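Local coordinates for dTDP-glucose 4,6-dehydratase (Klebsiella pneumoniae, PDB 5U4Q), which binds NAD and probably converts dTDP-glucose to its 4-keto-6-deoxy derivative, as a Rossmann-fold member of the NAD-dependent epimerase/dehydratase family, at residues 4-9 / 79-84; 123-128 / 231-236; 175-180 / 236-241. All coordinates share one frame; numbering follows the deposited sequence.

Interaction 1. Residues 4-9 / 79-84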
loop_
_atom_site.group_PDB
_atom_site.type_symbol
_atom_site.label_atom_id
_atom_site.label_comp_id
_atom_site.label_asym_id
_atom_site.label_seq_id
_atom_site.Cartn_x
_atom_site.Cartn_y
_atom_site.Cartn_z
HETATM N N MSE A 4 -14.446 -27.893 9.065
HETATM C CA MSE A 4 -14.028 -26.674 8.379
HETATM C C MSE A 4 -12.551 -26.779 8.116
HETATM O O MSE A 4 -11.819 -27.398 8.892
HETATM C CB MSE A 4 -14.315 -25.489 9.306
HETATM C CG MSE A 4 -14.426 -24.143 8.585
HETATM SE SE MSE A 4 -15.231 -22.743 9.750
HETATM C CE MSE A 4 -17.027 -23.518 9.989
ATOM N N LYS A 5 -12.098 -26.179 7.019
ATOM C CA LYS A 5 -10.673 -26.130 6.690
ATOM C C LYS A 5 -10.184 -24.666 6.671
ATOM O O LYS A 5 -10.724 -23.801 5.964
ATOM C CB LYS A 5 -10.368 -26.816 5.353
ATOM C CG LYS A 5 -8.875 -27.038 5.128
ATOM C CD LYS A 5 -8.535 -27.519 3.732
ATOM C CE LYS A 5 -8.919 -28.963 3.502
ATOM N NZ LYS A 5 -8.657 -29.374 2.082
ATOM N N PHE A 6 -9.150 -24.411 7.460
ATOM C CA PHE A 6 -8.540 -23.111 7.551
ATOM C C PHE A 6 -7.125 -23.131 6.969
ATOM O O PHE A 6 -6.366 -24.084 7.169
ATOM C CB PHE A 6 -8.355 -22.721 9.021
ATOM C CG PHE A 6 -9.619 -22.461 9.785
ATOM C CD1 PHE A 6 -10.370 -23.487 10.276
ATOM C CD2 PHE A 6 -9.983 -21.155 10.112
ATOM C CE1 PHE A 6 -11.517 -23.244 11.007
ATOM C CE2 PHE A 6 -11.111 -20.909 10.857
ATOM C CZ PHE A 6 -11.895 -21.963 11.285
ATOM N N LEU A 7 -6.763 -22.058 6.287
ATOM C CA LEU A 7 -5.378 -21.800 5.926
ATOM C C LEU A 7 -4.810 -20.848 6.983
ATOM O O LEU A 7 -5.412 -19.804 7.241
ATOM C CB LEU A 7 -5.270 -21.073 4.589
ATOM C CG LEU A 7 -3.886 -20.595 4.152
ATOM C CD1 LEU A 7 -2.891 -21.765 4.096
ATOM C CD2 LEU A 7 -3.953 -19.857 2.816
ATOM N N VAL A 8 -3.661 -21.197 7.547
ATOM C CA VAL A 8 -2.937 -20.297 8.446
ATOM C C VAL A 8 -1.602 -20.018 7.769
ATOM O O VAL A 8 -0.759 -20.908 7.649
ATOM C CB VAL A 8 -2.714 -20.905 9.843
ATOM C CG1 VAL A 8 -1.876 -19.969 10.728
ATOM C CG2 VAL A 8 -4.026 -21.241 10.505
ATOM N N THR A 9 -1.371 -18.781 7.340
ATOM C CA THR A 9 -0.078 -18.430 6.768
ATOM C C THR A 9 0.823 -17.945 7.881
ATOM O O THR A 9 0.351 -17.448 8.910
ATOM C CB THR A 9 -0.173 -17.390 5.656
ATOM O OG1 THR A 9 -0.365 -16.086 6.208
ATOM C CG2 THR A 9 -1.284 -17.755 4.681
ATOM N N PHE A 79 -10.223 -23.839 0.814
ATOM C CA PHE A 79 -10.396 -23.346 2.154
ATOM C C PHE A 79 -11.741 -22.697 2.439
ATOM O O PHE A 79 -12.309 -22.000 1.584
ATOM C CB PHE A 79 -9.283 -22.315 2.456
ATOM C CG PHE A 79 -7.906 -22.901 2.408
ATOM C CD1 PHE A 79 -7.523 -23.857 3.353
ATOM C CD2 PHE A 79 -6.994 -22.514 1.446
ATOM C CE1 PHE A 79 -6.280 -24.421 3.309
ATOM C CE2 PHE A 79 -5.738 -23.090 1.387
ATOM C CZ PHE A 79 -5.370 -24.025 2.347
ATOM N N ASP A 80 -12.235 -22.898 3.651
ATOM C CA ASP A 80 -13.414 -22.226 4.129
ATOM C C ASP A 80 -13.040 -20.837 4.638
ATOM O O ASP A 80 -13.735 -19.876 4.367
ATOM C CB ASP A 80 -14.082 -23.054 5.222
ATOM C CG ASP A 80 -14.539 -24.397 4.697
ATOM O OD1 ASP A 80 -15.407 -24.400 3.785
ATOM O OD2 ASP A 80 -14.020 -25.427 5.148
ATOM N N ARG A 81 -11.934 -20.727 5.374
ATOM C CA ARG A 81 -11.487 -19.453 5.892
ATOM C C ARG A 81 -9.973 -19.358 5.826
ATOM O O ARG A 81 -9.275 -20.363 5.763
ATOM C CB ARG A 81 -11.967 -19.283 7.320
ATOM C CG ARG A 81 -13.502 -19.270 7.369
ATOM C CD ARG A 81 -14.092 -18.900 8.687
ATOM N NE ARG A 81 -15.510 -19.222 8.641
ATOM C CZ ARG A 81 -16.284 -19.400 9.707
ATOM N NH1 ARG A 81 -15.782 -19.330 10.954
ATOM N NH2 ARG A 81 -17.560 -19.697 9.524
ATOM N N VAL A 82 -9.460 -18.129 5.865
ATOM C CA VAL A 82 -8.032 -17.898 5.820
ATOM C C VAL A 82 -7.671 -16.911 6.903
ATOM O O VAL A 82 -8.360 -15.914 7.071
ATOM C CB VAL A 82 -7.616 -17.308 4.458
ATOM C CG1 VAL A 82 -6.151 -16.895 4.443
ATOM C CG2 VAL A 82 -7.923 -18.288 3.328
ATOM N N ILE A 83 -6.609 -17.229 7.656
ATOM C CA ILE A 83 -6.006 -16.300 8.635
ATOM C C ILE A 83 -4.596 -16.039 8.123
ATOM O O ILE A 83 -3.725 -16.932 8.111
ATOM C CB ILE A 83 -6.070 -16.783 10.103
ATOM C CG1 ILE A 83 -5.328 -15.817 11.033
ATOM C CG2 ILE A 83 -5.507 -18.165 10.281
ATOM C CD1 ILE A 83 -5.869 -14.411 11.104
ATOM N N HIS A 84 -4.380 -14.829 7.606
ATOM C CA HIS A 84 -3.126 -14.466 6.985
ATOM C C HIS A 84 -2.263 -13.676 7.944
ATOM O O HIS A 84 -2.568 -12.525 8.289
ATOM C CB HIS A 84 -3.404 -13.690 5.691
ATOM C CG HIS A 84 -2.175 -13.180 5.032
ATOM N ND1 HIS A 84 -1.115 -13.998 4.706
ATOM C CD2 HIS A 84 -1.825 -11.932 4.646
ATOM C CE1 HIS A 84 -0.163 -13.274 4.159
ATOM N NE2 HIS A 84 -0.565 -12.017 4.114
#
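The hydroxyl of Thr-9 is held by three partners: its OG1 lies 2.7 Å from ND1 of His-84 and is also hydrogen-bonded to the backbone N atoms of Leu-85 and Ala-86. It meets the imidazole at the ring edge, near the ring plane. A chi1 of 77° sets OG1 between the backbone N and the carbonyl carbon of Thr-9, facing the neighbouring strand, and the cluster of partners fixes the rotation of the hydroxyl group. Further back, parallel backbone pairing takes over. Leu-7 N bonds to Arg-81 O, and Ile-83 N bonds to Leu-7 O at 2.9 Å.

These two strands, 5-9 and 81-84, are central in the parallel sheet of a Rossmann fold. Helix 67-77 lies on the crossover that brings the chain to strand 81-84, and its Leu-73 and Phe-74 cover Leu-7. The Thr-9 side chain is about 6 Å from the bound NAD.

Just ahead of strand 81-84, Asp-80 holds Lys-5 at two points. Its OD2 accepts the N-H of Lys-5 at 2.8 Å, through the lone pair turned away from the other carboxylate oxygen, while its own N donates to Lys-5 O. Phe-79 lies over Leu-7 as a CH-pi contact, with CB of Leu-7 3.5 Å from the ring centroid and almost on the ring normal. On the opposite face of the sheet, the methyl CG2 of Val-8 presses on CG2 of Ile-83 at 3.4 Å, closer than usual for two carbons. Nearby, CB of Arg-81 rests 3.9 Å from CD2 of Phe-6, and the extended chain leads its guanidinium to a salt bridge with Asp-235.

Interaction 2. Residues 123-128 / 231-236. With NAD (nicotinamide-adenine-dinucleotide), chain C.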
loop_
_atom_site.group_PDB
_atom_site.type_symbol
_atom_site.label_atom_id
_atom_site.label_comp_id
_atom_site.label_asym_id
_atom_site.label_seq_id
_atom_site.Cartn_x
_atom_site.Cartn_y
_atom_site.Cartn_z
ATOM N N HIS A 123 -14.268 -16.125 4.563
ATOM C CA HIS A 123 -13.787 -15.059 5.442
ATOM C C HIS A 123 -12.267 -15.042 5.422
ATOM O O HIS A 123 -11.631 -16.097 5.616
ATOM C CB HIS A 123 -14.269 -15.234 6.881
ATOM C CG HIS A 123 -14.048 -14.042 7.762
ATOM N ND1 HIS A 123 -14.142 -14.108 9.132
ATOM C CD2 HIS A 123 -13.781 -12.745 7.465
ATOM C CE1 HIS A 123 -13.949 -12.900 9.638
ATOM N NE2 HIS A 123 -13.697 -12.064 8.652
ATOM N N LEU A 124 -11.705 -13.864 5.165
ATOM C CA LEU A 124 -10.259 -13.634 5.231
ATOM C C LEU A 124 -9.998 -12.681 6.372
ATOM O O LEU A 124 -10.472 -11.543 6.369
ATOM C CB LEU A 124 -9.743 -12.958 3.975
ATOM C CG LEU A 124 -8.290 -12.448 4.025
ATOM C CD1 LEU A 124 -7.294 -13.580 4.215
ATOM C CD2 LEU A 124 -8.011 -11.646 2.769
ATOM N N VAL A 125 -9.232 -13.164 7.353
ATOM C CA VAL A 125 -8.761 -12.361 8.466
ATOM C C VAL A 125 -7.280 -12.162 8.219
ATOM O O VAL A 125 -6.591 -13.107 7.853
ATOM C CB VAL A 125 -9.009 -13.035 9.823
ATOM C CG1 VAL A 125 -8.453 -12.191 10.974
ATOM C CG2 VAL A 125 -10.494 -13.255 10.037
ATOM N N TYR A 126 -6.779 -10.931 8.412
ATOM C CA TYR A 126 -5.378 -10.676 8.057
ATOM C C TYR A 126 -4.768 -9.703 9.027
ATOM O O TYR A 126 -5.464 -8.879 9.621
ATOM C CB TYR A 126 -5.236 -10.187 6.584
ATOM C CG TYR A 126 -5.922 -8.871 6.336
ATOM C CD1 TYR A 126 -7.292 -8.822 6.101
ATOM C CD2 TYR A 126 -5.225 -7.654 6.397
ATOM C CE1 TYR A 126 -7.956 -7.613 5.930
ATOM C CE2 TYR A 126 -5.879 -6.444 6.204
ATOM C CZ TYR A 126 -7.246 -6.420 6.004
ATOM O OH TYR A 126 -7.901 -5.217 5.866
ATOM N N ALA A 127 -3.453 -9.825 9.175
ATOM C CA ALA A 127 -2.710 -8.973 10.089
ATOM C C ALA A 127 -2.387 -7.620 9.470
ATOM O O ALA A 127 -1.760 -7.531 8.415
ATOM C CB ALA A 127 -1.412 -9.665 10.487
ATOM N N SER A 128 -2.822 -6.571 10.138
ATOM C CA SER A 128 -2.373 -5.214 9.878
ATOM C C SER A 128 -1.458 -4.835 11.052
ATOM O O SER A 128 -0.875 -5.716 11.708
ATOM C CB SER A 128 -3.534 -4.256 9.683
ATOM O OG SER A 128 -3.081 -2.961 9.305
ATOM N N VAL A 231 -9.621 -16.130 17.143
ATOM C CA VAL A 231 -10.462 -17.283 16.823
ATOM C C VAL A 231 -11.949 -16.867 16.863
ATOM O O VAL A 231 -12.737 -17.316 16.002
ATOM C CB VAL A 231 -10.093 -18.522 17.671
ATOM C CG1 VAL A 231 -11.098 -19.645 17.455
ATOM C CG2 VAL A 231 -8.677 -18.986 17.322
ATOM N N ARG A 232 -12.332 -15.976 17.780
ATOM C CA ARG A 232 -13.724 -15.430 17.811
ATOM C C ARG A 232 -13.995 -14.586 16.541
ATOM O O ARG A 232 -15.050 -14.734 15.918
ATOM C CB ARG A 232 -14.009 -14.598 19.059
ATOM C CG ARG A 232 -14.025 -15.421 20.333
ATOM C CD ARG A 232 -14.407 -14.625 21.544
ATOM N NE ARG A 232 -14.316 -15.472 22.746
ATOM C CZ ARG A 232 -15.082 -15.347 23.826
ATOM N NH1 ARG A 232 -16.046 -14.430 23.890
ATOM N NH2 ARG A 232 -14.896 -16.176 24.852
ATOM N N VAL A 233 -13.047 -13.734 16.160
ATOM C CA VAL A 233 -13.214 -12.893 14.974
ATOM C C VAL A 233 -13.381 -13.713 13.706
ATOM O O VAL A 233 -14.161 -13.329 12.833
ATOM C CB VAL A 233 -12.049 -11.890 14.792
ATOM C CG1 VAL A 233 -12.053 -11.234 13.404
ATOM C CG2 VAL A 233 -12.107 -10.832 15.868
ATOM N N LEU A 234 -12.650 -14.819 13.590
ATOM C CA LEU A 234 -12.734 -15.678 12.407
ATOM C C LEU A 234 -14.184 -16.119 12.172
ATOM O O LEU A 234 -14.574 -16.320 11.007
ATOM C CB LEU A 234 -11.778 -16.900 12.527
ATOM C CG LEU A 234 -10.334 -16.680 12.022
ATOM C CD1 LEU A 234 -9.349 -17.671 12.638
ATOM C CD2 LEU A 234 -10.271 -16.768 10.497
ATOM N N ASP A 235 -14.970 -16.230 13.247
ATOM C CA ASP A 235 -16.381 -16.665 13.166
ATOM C C ASP A 235 -17.378 -15.532 12.969
ATOM O O ASP A 235 -18.573 -15.811 12.814
ATOM C CB ASP A 235 -16.815 -17.433 14.435
ATOM C CG ASP A 235 -16.248 -18.813 14.543
ATOM O OD1 ASP A 235 -15.745 -19.387 13.556
ATOM O OD2 ASP A 235 -16.362 -19.354 15.672
ATOM N N VAL A 236 -16.929 -14.275 12.972
ATOM C CA VAL A 236 -17.825 -13.147 12.777
ATOM C C VAL A 236 -17.558 -12.640 11.371
ATOM O O VAL A 236 -16.551 -11.984 11.126
ATOM C CB VAL A 236 -17.631 -12.036 13.828
ATOM C CG1 VAL A 236 -18.569 -10.877 13.537
ATOM C CG2 VAL A 236 -17.883 -12.570 15.240
HETATM P PA NAD C . 6.917 -14.107 12.892
HETATM O O1A NAD C . 7.212 -14.940 14.079
HETATM O O2A NAD C . 8.040 -13.505 12.071
HETATM O O5B NAD C . 5.938 -14.967 11.934
HETATM C C5B NAD C . 5.694 -14.679 10.564
HETATM C C4B NAD C . 6.004 -15.930 9.759
HETATM O O4B NAD C . 5.794 -15.545 8.388
HETATM C C3B NAD C . 7.443 -16.408 9.901
HETATM O O3B NAD C . 7.579 -17.730 10.443
HETATM C C2B NAD C . 7.984 -16.275 8.477
HETATM O O2B NAD C . 8.893 -17.333 8.113
HETATM C C1B NAD C . 6.739 -16.219 7.595
HETATM N N9A NAD C . 6.947 -15.498 6.328
HETATM C C8A NAD C . 7.486 -14.268 6.168
HETATM N N7A NAD C . 7.541 -13.949 4.873
HETATM C C5A NAD C . 7.014 -14.976 4.187
HETATM C C6A NAD C . 6.814 -15.288 2.757
HETATM N N6A NAD C . 7.149 -14.436 1.798
HETATM N N1A NAD C . 6.260 -16.469 2.481
HETATM C C2A NAD C . 5.915 -17.366 3.416
HETATM N N3A NAD C . 6.094 -17.162 4.737
HETATM C C4A NAD C . 6.639 -15.985 5.146
HETATM O O3 NAD C . 6.004 -12.834 13.273
HETATM P PN NAD C . 4.623 -12.781 14.100
HETATM O O1N NAD C . 4.050 -14.114 14.350
HETATM O O2N NAD C . 4.907 -11.782 15.221
HETATM O O5D NAD C . 3.742 -12.001 13.025
HETATM C C5D NAD C . 2.508 -12.461 12.479
HETATM C C4D NAD C . 1.857 -11.258 11.817
HETATM O O4D NAD C . 1.413 -10.326 12.831
HETATM C C3D NAD C . 2.697 -10.435 10.848
HETATM O O3D NAD C . 1.861 -10.065 9.749
HETATM C C2D NAD C . 3.054 -9.182 11.611
HETATM O O2D NAD C . 3.230 -8.025 10.767
HETATM C C1D NAD C . 1.865 -9.010 12.535
HETATM N N1N NAD C . 2.218 -8.321 13.792
HETATM C C2N NAD C . 2.805 -8.950 14.836
HETATM C C3N NAD C . 3.124 -8.262 16.020
HETATM C C7N NAD C . 3.792 -8.903 17.244
HETATM O O7N NAD C . 3.880 -8.255 18.298
HETATM N N7N NAD C . 4.334 -10.132 17.228
HETATM C C4N NAD C . 2.860 -6.913 16.094
HETATM C C5N NAD C . 2.270 -6.277 15.010
HETATM C C6N NAD C . 1.973 -6.989 13.853
#
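In this Rossmann fold the C-terminal end of helix 223-234 packs on the beginning of strand 123-129, through His-123 and Val-125 against Leu-234, and the far end of that strand reaches the NAD pocket. His-123 supplies the polar part of this joint. Its ND1 donates to O of Leu-234 at 2.9 Å with 168° at the hydrogen. The acceptor lies in the imidazole plane, but the donor stands 47° above the carbonyl plane, well off a lone-pair direction. With CG anti to the backbone N (chi1 -168°), the ring is carried out toward the helix. Its CE1 then sits 3.2 Å from Val-233 O and 3.1 Å from Val-236 O, so that three carbonyl oxygens gather round ND1 and CE1, that of Val-236 obliquely, and would be expected to stabilise any positive charge on the ring. The other nitrogen, NE2, is hydrogen-bonded to OG1 of Thr-177, which helps to fix the ring's rotation.

Apolar contact continues the joint. The CG2 branch of Val-125 lies 3.5 Å above the His-123 ring plane, displaced toward the rim, and the same methyl touches CD2 of Leu-234 at 3.5 Å and, more loosely, CG1 of Val-233.

Farther along the strand the contact gives way to the cofactor: CB of Ala-127 is 3.4 Å from the ribose oxygen O3D of NAD. Lys-158 bonds to the carbonyl of Ala-127, and Tyr-154, four residues before that lysine, bonds to NAD through its hydroxyl. A cofactor-lining strand end beside a tyrosine and lysine spaced in this way is typical of the nucleotide site in the extended short-chain dehydrogenase/reductase family.

Interaction 3. Residues 175-180 / 236-241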
loop_
_atom_site.group_PDB
_atom_site.type_symbol
_atom_site.label_atom_id
_atom_site.label_comp_id
_atom_site.label_asym_id
_atom_site.label_seq_id
_atom_site.Cartn_x
_atom_site.Cartn_y
_atom_site.Cartn_z
ATOM N N PRO A 175 -15.595 -11.434 2.358
ATOM C CA PRO A 175 -15.573 -10.725 3.623
ATOM C C PRO A 175 -14.165 -10.646 4.188
ATOM O O PRO A 175 -13.474 -11.649 4.215
ATOM C CB PRO A 175 -16.501 -11.565 4.509
ATOM C CG PRO A 175 -17.362 -12.329 3.518
ATOM C CD PRO A 175 -16.364 -12.683 2.477
ATOM N N THR A 176 -13.739 -9.445 4.566
ATOM C CA THR A 176 -12.374 -9.270 5.076
ATOM C C THR A 176 -12.383 -8.549 6.391
ATOM O O THR A 176 -13.153 -7.569 6.589
ATOM C CB THR A 176 -11.464 -8.518 4.080
ATOM O OG1 THR A 176 -11.928 -7.171 3.864
ATOM C CG2 THR A 176 -11.370 -9.249 2.746
ATOM N N THR A 177 -11.540 -9.032 7.315
ATOM C CA THR A 177 -11.326 -8.385 8.597
ATOM C C THR A 177 -9.812 -8.214 8.826
ATOM O O THR A 177 -9.071 -9.206 8.935
ATOM C CB THR A 177 -11.923 -9.182 9.781
ATOM O OG1 THR A 177 -13.304 -9.434 9.554
ATOM C CG2 THR A 177 -11.748 -8.387 11.083
ATOM N N GLY A 178 -9.362 -6.960 8.909
ATOM C CA GLY A 178 -7.984 -6.660 9.240
ATOM C C GLY A 178 -7.833 -6.369 10.723
ATOM O O GLY A 178 -8.699 -5.759 11.345
ATOM N N LEU A 179 -6.728 -6.807 11.291
ATOM C CA LEU A 179 -6.466 -6.629 12.729
ATOM C C LEU A 179 -5.173 -5.857 12.926
ATOM O O LEU A 179 -4.106 -6.326 12.534
ATOM C CB LEU A 179 -6.366 -7.984 13.403
ATOM C CG LEU A 179 -7.616 -8.847 13.358
ATOM C CD1 LEU A 179 -7.335 -10.223 13.934
ATOM C CD2 LEU A 179 -8.779 -8.202 14.085
ATOM N N ARG A 180 -5.264 -4.649 13.476
ATOM C CA ARG A 180 -4.127 -3.793 13.743
ATOM C C ARG A 180 -3.514 -4.197 15.067
ATOM O O ARG A 180 -3.988 -3.807 16.136
ATOM C CB ARG A 180 -4.506 -2.298 13.743
ATOM C CG ARG A 180 -4.887 -1.790 12.371
ATOM C CD ARG A 180 -5.388 -0.350 12.413
ATOM N NE ARG A 180 -5.822 0.084 11.083
ATOM C CZ ARG A 180 -6.450 1.234 10.851
ATOM N NH1 ARG A 180 -6.724 2.044 11.852
ATOM N NH2 ARG A 180 -6.820 1.560 9.626
ATOM N N VAL A 236 -16.929 -14.275 12.972
ATOM C CA VAL A 236 -17.825 -13.147 12.777
ATOM C C VAL A 236 -17.558 -12.640 11.371
ATOM O O VAL A 236 -16.551 -11.984 11.126
ATOM C CB VAL A 236 -17.631 -12.036 13.828
ATOM C CG1 VAL A 236 -18.569 -10.877 13.537
ATOM C CG2 VAL A 236 -17.883 -12.570 15.240
ATOM N N ILE A 237 -18.450 -12.971 10.451
ATOM C CA ILE A 237 -18.269 -12.663 9.029
ATOM C C ILE A 237 -18.880 -11.297 8.665
ATOM O O ILE A 237 -20.091 -11.105 8.807
ATOM C CB ILE A 237 -18.852 -13.782 8.167
ATOM C CG1 ILE A 237 -18.137 -15.109 8.511
ATOM C CG2 ILE A 237 -18.706 -13.431 6.682
ATOM C CD1 ILE A 237 -18.587 -16.299 7.709
ATOM N N PRO A 238 -18.061 -10.335 8.207
ATOM C CA PRO A 238 -18.619 -9.025 7.863
ATOM C C PRO A 238 -19.641 -9.109 6.747
ATOM O O PRO A 238 -19.520 -9.948 5.885
ATOM C CB PRO A 238 -17.393 -8.232 7.387
ATOM C CG PRO A 238 -16.263 -8.871 8.109
ATOM C CD PRO A 238 -16.592 -10.325 8.070
ATOM N N GLN A 239 -20.660 -8.262 6.851
ATOM C CA GLN A 239 -21.764 -8.228 5.906
ATOM C C GLN A 239 -21.796 -6.897 5.193
ATOM O O GLN A 239 -21.378 -5.902 5.725
ATOM C CB GLN A 239 -23.074 -8.410 6.662
ATOM C CG GLN A 239 -23.142 -9.723 7.419
ATOM C CD GLN A 239 -23.065 -10.913 6.490
ATOM O OE1 GLN A 239 -23.764 -10.966 5.471
ATOM N NE2 GLN A 239 -22.210 -11.875 6.819
ATOM N N ALA A 240 -22.348 -6.912 3.995
ATOM C CA ALA A 240 -22.551 -5.689 3.230
ATOM C C ALA A 240 -23.557 -4.783 3.957
ATOM O O ALA A 240 -24.417 -5.269 4.701
ATOM C CB ALA A 240 -23.064 -6.031 1.863
ATOM N N ASN A 241 -23.446 -3.483 3.728
ATOM C CA ASN A 241 -24.298 -2.501 4.381
ATOM C C ASN A 241 -24.633 -1.344 3.445
ATOM O O ASN A 241 -23.851 -0.408 3.313
ATOM C CB ASN A 241 -23.589 -1.953 5.614
ATOM C CG ASN A 241 -24.394 -0.897 6.343
ATOM O OD1 ASN A 241 -25.572 -0.656 6.035
ATOM N ND2 ASN A 241 -23.758 -0.248 7.319
HETATM O O HOH W 1 -15.128 -9.619 11.625
#
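This is a small, mainly apolar packing contact at the N-terminal end of an inner strand of the sheet, where the loop leaving helix 223-234 folds over the beginning of strand 176-185. Pro-175, just ahead of the strand, meets Ile-237 and Pro-238 of the loop. The methyl CG2 of Ile-237 rests against the pyrrolidine ring, 3.6 Å from CG of Pro-175; chi1 of -59° puts CG1 anti to the carbonyl carbon and leaves CG2 anti to the backbone N, turned to Pro-175. CB of Pro-175 touches the same methyl and lies 3.8 Å from CD of Pro-238.

The Pro-238 ring also reaches farther along the strand, its CG approaching OG1 of Thr-177 to 3.3 Å. That is a contact of carbon with oxygen; the polar needs of the hydroxyl are met by other groups. Thr-177 OG1 is hydrogen-bonded to NE2 of His-123 and, at 2.8 Å, to a water. The same water donates to the carbonyl O of Val-236, also at 2.8 Å, and so bridges strand and loop where the two polar atoms stand too far apart to bond directly.

Within the loop, NE2 of Gln-239 folds back on the carbonyl of Ile-237. Neither proline nitrogen can donate, which is consistent with a fit made by ring and methyl surfaces, the polar link being left to water.

All three contacts attach to one parallel sheet, but at different depths. Interaction 1 pairs two strands of the buried core through regular backbone bonds; interaction 2, also buried, sets a helix end on a strand through a side chain; interaction 3, partly buried, at a strand end, relies on apolar surfaces and water. Strands 81-84, 123-129 and 176-185 are successive neighbours, so the contacts run side by side. The strand pair 81-84 / 123-129 and the guanidinium of Arg-81 tie the first two together. Interactions 2 and 3 share Val-236 and interlock along the chain, since their segments alternate, and Pro-238 packs on His-123.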